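TRNA endonuclease VMS1 (Saccharomyces cerevisiae, PDB 5WHG) cleaves polypeptidyl-tRNAs downstream of ribosome-associated quality control, releasing incompletely made polypeptides for degradation. Local coordinates at residues Gln30-Met38 with Pro161-Tyr169; Phe211-Ile222 with Leu292-Trp303. All blocks are in the same frame, centred on the assembly; numbering follows the deposited sequence.

How the interactions relate
Interaction 2 is a core contact and interaction 1 a surface one: nearly every touching residue of 211-222 and 292-303 is buried, whereas half of those in 30-38 and 161-169 are exposed. The two lie on opposite sides of the chain's centre, their own centres about 36 Å apart and their nearest atoms about 15 Å apart, and they share no element. Interaction 1 pairs two strands at the margin of a small antiparallel sheet through backbone hydrogen bonds, with leucines and a phenylalanine on one side and lysines on the other. Interaction 2 lays a helix on the mixed sheet of the VLRF1 domain, joined by apolar and aromatic packing.

Interaction 1. Residues Gln30-Met38 with Pro161-Tyr169; sequences QLLNSLKLM and PYIYFKSKY
Leu35 and Phe165 cross at a slant: CB of Leu35 lies 3.9 Å from CD2 of Phe165, and the CD1 methyl of Leu35 sits over one face of the ring. CG of Phe165 is anti to its carbonyl carbon (chi1 -58°), which sets the ring beside the 35-37 backbone, with the C atom of Lys36 at its edge, while Leu37 CD1 approaches CE2 at 4.0 Å. The same leucine methyl meets CG2 of Ile163 at 3.5 Å. The backbones that carry these side chains pair antiparallel, strand 36-37 being short and weakly bonded. Lys166 N gives a hydrogen bond of 2.9 Å to Lys36 O, in the carbonyl plane and on a lone pair; Met38 N reaches Tyr164 O at 3.1 Å almost straight (177°), though from above the carbonyl plane. Strand 36-37 thus forms one margin of a four-stranded antiparallel sheet beside strand 162-166, and helix 191-198 packs against Leu35 and Phe165 through Leu195. Lys36 and Lys166 project from the other side. Here selenomethionine Met38 bends at chi3 (-49°), which carries CE across the Lys166 chain at about a right angle, 3.7 Å from CD. Its selenium makes an oblique Met-aromatic contact with Tyr164, 5.4 Å from the ring centroid. Farther along the contact, Ser34 OG gives a hydrogen bond back to Leu31 O and also touches CB of Ser167 at 3.5 Å.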
loop_
_atom_site.group_PDB
_atom_site.type_symbol
_atom_site.label_atom_id
_atom_site.label_comp_id
_atom_site.label_asym_id
_atom_site.label_seq_id
_atom_site.Cartn_x
_atom_site.Cartn_y
_atom_site.Cartn_z
ATOM N N GLN A 30 -0.390 -21.322 9.830
ATOM C CA GLN A 30 -0.140 -21.536 11.254
ATOM C C GLN A 30 -0.192 -20.221 12.015
ATOM O O GLN A 30 -0.899 -20.093 13.018
ATOM C CB GLN A 30 1.217 -22.217 11.464
ATOM C CG GLN A 30 1.405 -22.793 12.879
ATOM C CD GLN A 30 2.869 -22.928 13.296
ATOM O OE1 GLN A 30 3.669 -22.012 13.098
ATOM N NE2 GLN A 30 3.219 -24.072 13.882
ATOM N N LEU A 31 0.546 -19.224 11.541
ATOM C CA LEU A 31 0.544 -17.929 12.206
ATOM C C LEU A 31 -0.826 -17.253 12.118
ATOM O O LEU A 31 -1.269 -16.615 13.078
ATOM C CB LEU A 31 1.644 -17.057 11.606
ATOM C CG LEU A 31 1.764 -15.627 12.120
ATOM C CD1 LEU A 31 1.818 -15.632 13.627
ATOM C CD2 LEU A 31 3.005 -14.966 11.549
ATOM N N LEU A 32 -1.524 -17.406 10.987
ATOM C CA LEU A 32 -2.830 -16.770 10.814
ATOM C C LEU A 32 -3.843 -17.295 11.824
ATOM O O LEU A 32 -4.427 -16.528 12.600
ATOM C CB LEU A 32 -3.334 -17.008 9.391
ATOM C CG LEU A 32 -4.155 -15.891 8.771
ATOM C CD1 LEU A 32 -3.514 -14.580 9.115
ATOM C CD2 LEU A 32 -4.159 -16.068 7.280
ATOM N N ASN A 33 -4.065 -18.616 11.819
ATOM C CA ASN A 33 -5.050 -19.257 12.686
ATOM C C ASN A 33 -4.715 -19.126 14.164
ATOM O O ASN A 33 -5.575 -19.428 15.002
ATOM C CB ASN A 33 -5.186 -20.743 12.330
ATOM C CG ASN A 33 -6.126 -20.989 11.161
ATOM O OD1 ASN A 33 -6.399 -20.095 10.355
ATOM N ND2 ASN A 33 -6.632 -22.212 11.070
ATOM N N SER A 34 -3.500 -18.694 14.509
ATOM C CA SER A 34 -3.171 -18.424 15.902
ATOM C C SER A 34 -3.559 -17.012 16.333
ATOM O O SER A 34 -3.901 -16.815 17.502
ATOM C CB SER A 34 -1.671 -18.672 16.165
ATOM O OG SER A 34 -0.846 -17.548 15.868
ATOM N N LEU A 35 -3.541 -16.037 15.415
ATOM C CA LEU A 35 -3.856 -14.646 15.743
ATOM C C LEU A 35 -5.187 -14.516 16.483
ATOM O O LEU A 35 -6.214 -15.041 16.042
ATOM C CB LEU A 35 -3.898 -13.816 14.464
ATOM C CG LEU A 35 -2.572 -13.626 13.728
ATOM C CD1 LEU A 35 -2.696 -12.521 12.678
ATOM C CD2 LEU A 35 -1.411 -13.338 14.701
ATOM N N LYS A 36 -5.160 -13.800 17.611
ATOM C CA LYS A 36 -6.331 -13.578 18.453
ATOM C C LYS A 36 -6.409 -12.099 18.802
ATOM O O LYS A 36 -5.449 -11.539 19.346
ATOM C CB LYS A 36 -6.269 -14.408 19.746
ATOM C CG LYS A 36 -5.884 -15.875 19.589
ATOM C CD LYS A 36 -6.969 -16.702 18.909
ATOM C CE LYS A 36 -6.722 -18.191 19.147
ATOM N NZ LYS A 36 -7.867 -19.061 18.751
ATOM N N LEU A 37 -7.554 -11.472 18.512
ATOM C CA LEU A 37 -7.682 -10.024 18.632
ATOM C C LEU A 37 -7.828 -9.580 20.084
ATOM O O LEU A 37 -8.681 -10.090 20.818
ATOM C CB LEU A 37 -8.884 -9.522 17.842
ATOM C CG LEU A 37 -9.070 -8.019 18.084
ATOM C CD1 LEU A 37 -8.091 -7.210 17.227
ATOM C CD2 LEU A 37 -10.506 -7.570 17.890
HETATM N N MSE A 38 -7.028 -8.591 20.478
HETATM C CA MSE A 38 -7.127 -7.992 21.802
HETATM C C MSE A 38 -8.224 -6.924 21.940
HETATM O O MSE A 38 -8.357 -6.048 21.090
HETATM C CB MSE A 38 -5.793 -7.377 22.180
HETATM C CG MSE A 38 -5.860 -6.606 23.469
HETATM SE SE MSE A 38 -4.102 -6.136 24.112
HETATM C CE MSE A 38 -3.243 -7.877 23.953
ATOM N N PRO A 161 -2.685 4.051 17.192
ATOM C CA PRO A 161 -2.716 3.789 15.746
ATOM C C PRO A 161 -2.785 2.323 15.365
ATOM O O PRO A 161 -2.947 2.030 14.172
ATOM C CB PRO A 161 -1.393 4.391 15.266
ATOM C CG PRO A 161 -0.473 4.168 16.435
ATOM C CD PRO A 161 -1.328 4.363 17.670
ATOM N N TYR A 162 -2.659 1.399 16.319
ATOM C CA TYR A 162 -2.502 -0.019 16.021
ATOM C C TYR A 162 -3.707 -0.841 16.452
ATOM O O TYR A 162 -4.554 -0.420 17.243
ATOM C CB TYR A 162 -1.282 -0.615 16.720
ATOM C CG TYR A 162 0.056 -0.037 16.378
ATOM C CD1 TYR A 162 0.535 -0.063 15.074
ATOM C CD2 TYR A 162 0.882 0.468 17.384
ATOM C CE1 TYR A 162 1.780 0.440 14.772
ATOM C CE2 TYR A 162 2.123 0.965 17.095
ATOM C CZ TYR A 162 2.569 0.955 15.790
ATOM O OH TYR A 162 3.810 1.469 15.506
ATOM N N ILE A 163 -3.720 -2.062 15.932
ATOM C CA ILE A 163 -4.581 -3.147 16.370
ATOM C C ILE A 163 -3.658 -4.299 16.746
ATOM O O ILE A 163 -2.610 -4.482 16.111
ATOM C CB ILE A 163 -5.583 -3.525 15.255
ATOM C CG1 ILE A 163 -6.724 -2.509 15.217
ATOM C CG2 ILE A 163 -6.103 -4.939 15.401
ATOM C CD1 ILE A 163 -7.806 -2.846 14.233
ATOM N N TYR A 164 -4.011 -5.036 17.809
ATOM C CA TYR A 164 -3.114 -6.013 18.428
ATOM C C TYR A 164 -3.682 -7.422 18.367
ATOM O O TYR A 164 -4.898 -7.622 18.486
ATOM C CB TYR A 164 -2.835 -5.665 19.888
ATOM C CG TYR A 164 -2.350 -4.255 20.097
ATOM C CD1 TYR A 164 -1.018 -3.931 19.919
ATOM C CD2 TYR A 164 -3.227 -3.248 20.478
ATOM C CE1 TYR A 164 -0.563 -2.640 20.106
ATOM C CE2 TYR A 164 -2.780 -1.955 20.673
ATOM C CZ TYR A 164 -1.442 -1.655 20.480
ATOM O OH TYR A 164 -0.980 -0.371 20.665
ATOM N N PHE A 165 -2.785 -8.393 18.196
ATOM C CA PHE A 165 -3.112 -9.808 18.306
ATOM C C PHE A 165 -2.148 -10.492 19.280
ATOM O O PHE A 165 -1.052 -9.993 19.563
ATOM C CB PHE A 165 -3.064 -10.512 16.939
ATOM C CG PHE A 165 -3.977 -9.910 15.919
ATOM C CD1 PHE A 165 -3.540 -8.871 15.101
ATOM C CD2 PHE A 165 -5.280 -10.367 15.780
ATOM C CE1 PHE A 165 -4.386 -8.301 14.157
ATOM C CE2 PHE A 165 -6.137 -9.796 14.837
ATOM C CZ PHE A 165 -5.683 -8.762 14.021
ATOM N N LYS A 166 -2.564 -11.654 19.792
ATOM C CA LYS A 166 -1.736 -12.449 20.691
ATOM C C LYS A 166 -1.432 -13.812 20.073
ATOM O O LYS A 166 -2.228 -14.331 19.280
ATOM C CB LYS A 166 -2.419 -12.634 22.055
ATOM C CG LYS A 166 -3.054 -11.369 22.630
ATOM C CD LYS A 166 -3.411 -11.572 24.088
ATOM C CE LYS A 166 -4.865 -11.229 24.401
ATOM N NZ LYS A 166 -5.334 -11.911 25.681
ATOM N N SER A 167 -0.276 -14.397 20.458
ATOM C CA SER A 167 0.187 -15.677 19.909
ATOM C C SER A 167 1.454 -16.249 20.556
ATOM O O SER A 167 1.354 -17.092 21.458
ATOM C CB SER A 167 0.414 -15.544 18.401
ATOM O OG SER A 167 1.113 -14.353 18.136
ATOM N N LYS A 168 2.645 -15.828 20.087
ATOM C CA LYS A 168 3.934 -16.476 20.395
ATOM C C LYS A 168 4.895 -15.495 21.063
ATOM O O LYS A 168 5.549 -14.706 20.378
ATOM C CB LYS A 168 4.574 -17.053 19.128
ATOM C CG LYS A 168 3.711 -18.106 18.465
ATOM C CD LYS A 168 4.456 -18.932 17.446
ATOM C CE LYS A 168 3.670 -20.210 17.152
ATOM N NZ LYS A 168 2.339 -19.921 16.588
ATOM N N TYR A 169 5.009 -15.578 22.390
ATOM C CA TYR A 169 5.932 -14.744 23.167
ATOM C C TYR A 169 7.392 -15.047 22.817
ATOM O O TYR A 169 8.271 -15.096 23.691
ATOM C CB TYR A 169 5.711 -14.961 24.667
ATOM C CG TYR A 169 5.308 -13.738 25.474
ATOM C CD1 TYR A 169 6.269 -12.846 25.957
ATOM C CD2 TYR A 169 3.966 -13.499 25.791
ATOM C CE1 TYR A 169 5.903 -11.738 26.711
ATOM C CE2 TYR A 169 3.592 -12.398 26.545
ATOM C CZ TYR A 169 4.561 -11.522 27.001
ATOM O OH TYR A 169 4.180 -10.431 27.748
#

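Interaction 2. Residues Phe211-Ile222 with Leu292-Trp303; sequences FMVGGGHFAGAI and LKTDIQGVLKDW
Ile296 and Phe218 make one of two CH-pi contacts between 292-303 and the hairpin 211-222. CG1 of Ile296 stands over a face of the Phe218 ring, 3.8 Å from its centroid and displaced toward the rim; the ring also stacks with Phe254 of strand 247-255. Phe218 comes off the strand with CG anti to the backbone N (chi1 170°), which lays its ring flat over the sheet, one face turned to Ile296. In the second, Ile222 CG1 lies 4.1 Å from the centroid of the six-membered ring of Trp303, while Val299 CG1 of helix 292-302 covers the opposite face, so the indole is held between two aliphatic branches. The aromatic pair Phe211 and Trp303 meets rim to rim, planes at 33° and CE1 to CZ3 3.7 Å. This is an alpha/beta layer of the VLRF1 domain: the helix runs along strand 217-222, axes 10.3 Å apart and only 6° from parallel, and lies antiparallel to strand 211-214. A type I' turn, Gly214 to His217, joins the strands. Other apolar contacts complete the packing: Val213 CG2 touches Ile296 CD1 at 4.0 Å and also nears Leu292 CD2, and Leu300 CD2 meets Phe211 CZ at 3.5 Å. Backbone meets side chain where Trp303 turns its edge to Gly220, with CH2 3.5 Å from Gly220 O. Glycine at this position is consistent with the close approach of the indole and Phe211. Replacing Trp303 with an alanine would probably open a gap between Ile222 and Val299 and deprive Phe211 of its aromatic neighbour. Past the helix, Leu307 of helix 304-308 touches Phe211, Ile222 and Leu300.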
loop_
_atom_site.group_PDB
_atom_site.type_symbol
_atom_site.label_atom_id
_atom_site.label_comp_id
_atom_site.label_asym_id
_atom_site.label_seq_id
_atom_site.Cartn_x
_atom_site.Cartn_y
_atom_site.Cartn_z
ATOM N N PHE A 211 1.761 8.179 -2.280
ATOM C CA PHE A 211 2.049 9.528 -2.750
ATOM C C PHE A 211 2.637 10.354 -1.611
ATOM O O PHE A 211 2.067 10.401 -0.516
ATOM C CB PHE A 211 0.773 10.192 -3.290
ATOM C CG PHE A 211 0.250 9.552 -4.560
ATOM C CD1 PHE A 211 0.948 9.698 -5.764
ATOM C CD2 PHE A 211 -0.921 8.803 -4.555
ATOM C CE1 PHE A 211 0.488 9.113 -6.937
ATOM C CE2 PHE A 211 -1.400 8.215 -5.732
ATOM C CZ PHE A 211 -0.695 8.364 -6.927
HETATM N N MSE A 212 3.782 10.984 -1.866
HETATM C CA MSE A 212 4.310 12.015 -0.994
HETATM C C MSE A 212 4.720 13.242 -1.792
HETATM O O MSE A 212 5.377 13.122 -2.817
HETATM C CB MSE A 212 5.523 11.519 -0.224
HETATM C CG MSE A 212 5.329 10.271 0.573
HETATM SE SE MSE A 212 7.078 9.666 1.210
HETATM C CE MSE A 212 6.585 7.880 1.814
ATOM N N VAL A 213 4.361 14.430 -1.314
ATOM C CA VAL A 213 4.753 15.682 -1.950
ATOM C C VAL A 213 5.220 16.616 -0.854
ATOM O O VAL A 213 4.745 16.552 0.283
ATOM C CB VAL A 213 3.601 16.326 -2.774
ATOM C CG1 VAL A 213 2.458 16.716 -1.885
ATOM C CG2 VAL A 213 4.071 17.537 -3.539
ATOM N N GLY A 214 6.179 17.467 -1.186
ATOM C CA GLY A 214 6.593 18.475 -0.235
ATOM C C GLY A 214 7.875 19.159 -0.639
ATOM O O GLY A 214 8.826 18.505 -1.086
ATOM N N GLY A 215 7.918 20.477 -0.473
ATOM C CA GLY A 215 9.116 21.218 -0.826
ATOM C C GLY A 215 9.485 21.111 -2.287
ATOM O O GLY A 215 10.672 21.129 -2.624
ATOM N N GLY A 216 8.498 20.992 -3.172
ATOM C CA GLY A 216 8.766 20.935 -4.590
ATOM C C GLY A 216 9.067 19.552 -5.109
ATOM O O GLY A 216 9.187 19.382 -6.331
ATOM N N HIS A 217 9.177 18.562 -4.218
ATOM C CA HIS A 217 9.438 17.172 -4.572
ATOM C C HIS A 217 8.152 16.361 -4.564
ATOM O O HIS A 217 7.273 16.554 -3.709
ATOM C CB HIS A 217 10.430 16.510 -3.606
ATOM C CG HIS A 217 11.756 17.195 -3.524
ATOM N ND1 HIS A 217 12.764 16.983 -4.442
ATOM C CD2 HIS A 217 12.248 18.079 -2.619
ATOM C CE1 HIS A 217 13.813 17.719 -4.115
ATOM N NE2 HIS A 217 13.526 18.390 -3.012
ATOM N N PHE A 218 8.074 15.420 -5.499
ATOM C CA PHE A 218 6.990 14.458 -5.577
ATOM C C PHE A 218 7.588 13.074 -5.764
ATOM O O PHE A 218 8.608 12.921 -6.442
ATOM C CB PHE A 218 6.048 14.793 -6.742
ATOM C CG PHE A 218 5.045 13.734 -7.028
ATOM C CD1 PHE A 218 3.853 13.665 -6.291
ATOM C CD2 PHE A 218 5.271 12.795 -8.032
ATOM C CE1 PHE A 218 2.890 12.673 -6.561
ATOM C CE2 PHE A 218 4.311 11.790 -8.308
ATOM C CZ PHE A 218 3.118 11.733 -7.567
ATOM N N ALA A 219 6.967 12.080 -5.132
ATOM C CA ALA A 219 7.160 10.666 -5.445
ATOM C C ALA A 219 5.818 9.947 -5.315
ATOM O O ALA A 219 5.132 10.086 -4.299
ATOM C CB ALA A 219 8.192 10.016 -4.528
ATOM N N GLY A 220 5.441 9.194 -6.348
ATOM C CA GLY A 220 4.267 8.355 -6.286
ATOM C C GLY A 220 4.588 6.958 -6.780
ATOM O O GLY A 220 5.544 6.746 -7.531
ATOM N N ALA A 221 3.779 5.993 -6.328
ATOM C CA ALA A 221 3.917 4.623 -6.806
ATOM C C ALA A 221 2.592 3.881 -6.679
ATOM O O ALA A 221 1.768 4.200 -5.820
ATOM C CB ALA A 221 5.025 3.891 -6.048
ATOM N N ILE A 222 2.384 2.905 -7.566
ATOM C CA ILE A 222 1.339 1.891 -7.424
ATOM C C ILE A 222 2.036 0.611 -6.961
ATOM O O ILE A 222 2.861 0.046 -7.689
ATOM C CB ILE A 222 0.566 1.664 -8.735
ATOM C CG1 ILE A 222 -0.109 2.952 -9.243
ATOM C CG2 ILE A 222 -0.467 0.567 -8.563
ATOM C CD1 ILE A 222 -1.120 3.592 -8.274
ATOM N N LEU A 292 3.765 22.384 -9.749
ATOM C CA LEU A 292 3.755 20.941 -9.523
ATOM C C LEU A 292 2.370 20.341 -9.756
ATOM O O LEU A 292 2.252 19.176 -10.155
ATOM C CB LEU A 292 4.222 20.653 -8.096
ATOM C CG LEU A 292 4.958 19.353 -7.775
ATOM C CD1 LEU A 292 5.749 18.868 -8.962
ATOM C CD2 LEU A 292 5.900 19.600 -6.615
ATOM N N LYS A 293 1.319 21.139 -9.540
ATOM C CA LYS A 293 -0.050 20.638 -9.533
ATOM C C LYS A 293 -0.433 19.963 -10.850
ATOM O O LYS A 293 -1.059 18.898 -10.840
ATOM C CB LYS A 293 -1.004 21.789 -9.224
ATOM C CG LYS A 293 -2.446 21.361 -9.069
ATOM C CD LYS A 293 -3.370 22.560 -9.122
ATOM C CE LYS A 293 -4.813 22.168 -8.876
ATOM N NZ LYS A 293 -5.649 23.386 -8.690
ATOM N N THR A 294 -0.092 20.568 -11.994
ATOM C CA THR A 294 -0.469 19.946 -13.260
ATOM C C THR A 294 0.350 18.679 -13.505
ATOM O O THR A 294 -0.211 17.651 -13.913
ATOM C CB THR A 294 -0.334 20.935 -14.434
ATOM O OG1 THR A 294 1.013 21.389 -14.536
ATOM C CG2 THR A 294 -1.207 22.139 -14.223
ATOM N N ASP A 295 1.666 18.731 -13.245
ATOM C CA ASP A 295 2.499 17.524 -13.285
ATOM C C ASP A 295 1.871 16.370 -12.505
ATOM O O ASP A 295 1.824 15.233 -12.988
ATOM C CB ASP A 295 3.896 17.810 -12.728
ATOM C CG ASP A 295 4.727 18.686 -13.650
ATOM O OD1 ASP A 295 4.716 18.449 -14.877
ATOM O OD2 ASP A 295 5.391 19.617 -13.150
ATOM N N ILE A 296 1.398 16.637 -11.285
ATOM C CA ILE A 296 0.885 15.543 -10.467
ATOM C C ILE A 296 -0.483 15.114 -10.958
ATOM O O ILE A 296 -0.786 13.916 -11.033
ATOM C CB ILE A 296 0.853 15.939 -8.979
ATOM C CG1 ILE A 296 2.267 15.937 -8.392
ATOM C CG2 ILE A 296 -0.066 15.001 -8.188
ATOM C CD1 ILE A 296 2.409 16.753 -7.112
ATOM N N GLN A 297 -1.328 16.077 -11.324
ATOM C CA GLN A 297 -2.595 15.703 -11.921
ATOM C C GLN A 297 -2.391 14.887 -13.190
ATOM O O GLN A 297 -3.240 14.058 -13.530
ATOM C CB GLN A 297 -3.426 16.948 -12.168
ATOM C CG GLN A 297 -3.877 17.507 -10.853
ATOM C CD GLN A 297 -4.803 18.685 -10.968
ATOM O OE1 GLN A 297 -5.488 19.009 -10.006
ATOM N NE2 GLN A 297 -4.807 19.356 -12.125
ATOM N N GLY A 298 -1.265 15.076 -13.876
ATOM C CA GLY A 298 -0.947 14.216 -15.005
ATOM C C GLY A 298 -0.660 12.780 -14.606
ATOM O O GLY A 298 -1.095 11.842 -15.282
ATOM N N VAL A 299 0.101 12.585 -13.524
ATOM C CA VAL A 299 0.363 11.230 -13.043
ATOM C C VAL A 299 -0.931 10.574 -12.592
ATOM O O VAL A 299 -1.135 9.378 -12.809
ATOM C CB VAL A 299 1.399 11.228 -11.904
ATOM C CG1 VAL A 299 1.586 9.803 -11.381
ATOM C CG2 VAL A 299 2.726 11.798 -12.364
ATOM N N LEU A 300 -1.830 11.339 -11.967
ATOM C CA LEU A 300 -3.054 10.725 -11.450
ATOM C C LEU A 300 -3.953 10.257 -12.588
ATOM O O LEU A 300 -4.441 9.122 -12.572
ATOM C CB LEU A 300 -3.802 11.687 -10.524
ATOM C CG LEU A 300 -3.064 12.077 -9.248
ATOM C CD1 LEU A 300 -3.943 12.897 -8.312
ATOM C CD2 LEU A 300 -2.515 10.849 -8.556
ATOM N N LYS A 301 -4.162 11.110 -13.598
ATOM C CA LYS A 301 -4.872 10.669 -14.796
ATOM C C LYS A 301 -4.162 9.483 -15.436
ATOM O O LYS A 301 -4.794 8.483 -15.790
ATOM C CB LYS A 301 -5.018 11.829 -15.790
ATOM C CG LYS A 301 -5.596 11.443 -17.165
ATOM C CD LYS A 301 -7.130 11.492 -17.243
ATOM C CE LYS A 301 -7.621 12.919 -17.385
ATOM N NZ LYS A 301 -9.126 13.011 -17.445
ATOM N N ASP A 302 -2.840 9.544 -15.532
ATOM C CA ASP A 302 -2.118 8.440 -16.150
ATOM C C ASP A 302 -2.360 7.114 -15.423
ATOM O O ASP A 302 -2.391 6.054 -16.061
ATOM C CB ASP A 302 -0.638 8.790 -16.199
ATOM C CG ASP A 302 0.081 8.084 -17.300
ATOM O OD1 ASP A 302 -0.340 6.952 -17.647
ATOM O OD2 ASP A 302 1.072 8.661 -17.806
ATOM N N TRP A 303 -2.567 7.151 -14.106
ATOM C CA TRP A 303 -2.735 5.945 -13.308
ATOM C C TRP A 303 -4.183 5.695 -12.927
ATOM O O TRP A 303 -4.455 4.816 -12.107
ATOM C CB TRP A 303 -1.874 6.009 -12.041
ATOM C CG TRP A 303 -0.413 5.927 -12.283
ATOM C CD1 TRP A 303 0.217 5.646 -13.464
ATOM C CD2 TRP A 303 0.619 6.158 -11.320
ATOM N NE1 TRP A 303 1.595 5.666 -13.288
ATOM C CE2 TRP A 303 1.865 5.989 -11.984
ATOM C CE3 TRP A 303 0.620 6.491 -9.963
ATOM C CZ2 TRP A 303 3.087 6.126 -11.327
ATOM C CZ3 TRP A 303 1.844 6.615 -9.302
ATOM C CH2 TRP A 303 3.061 6.434 -9.986
#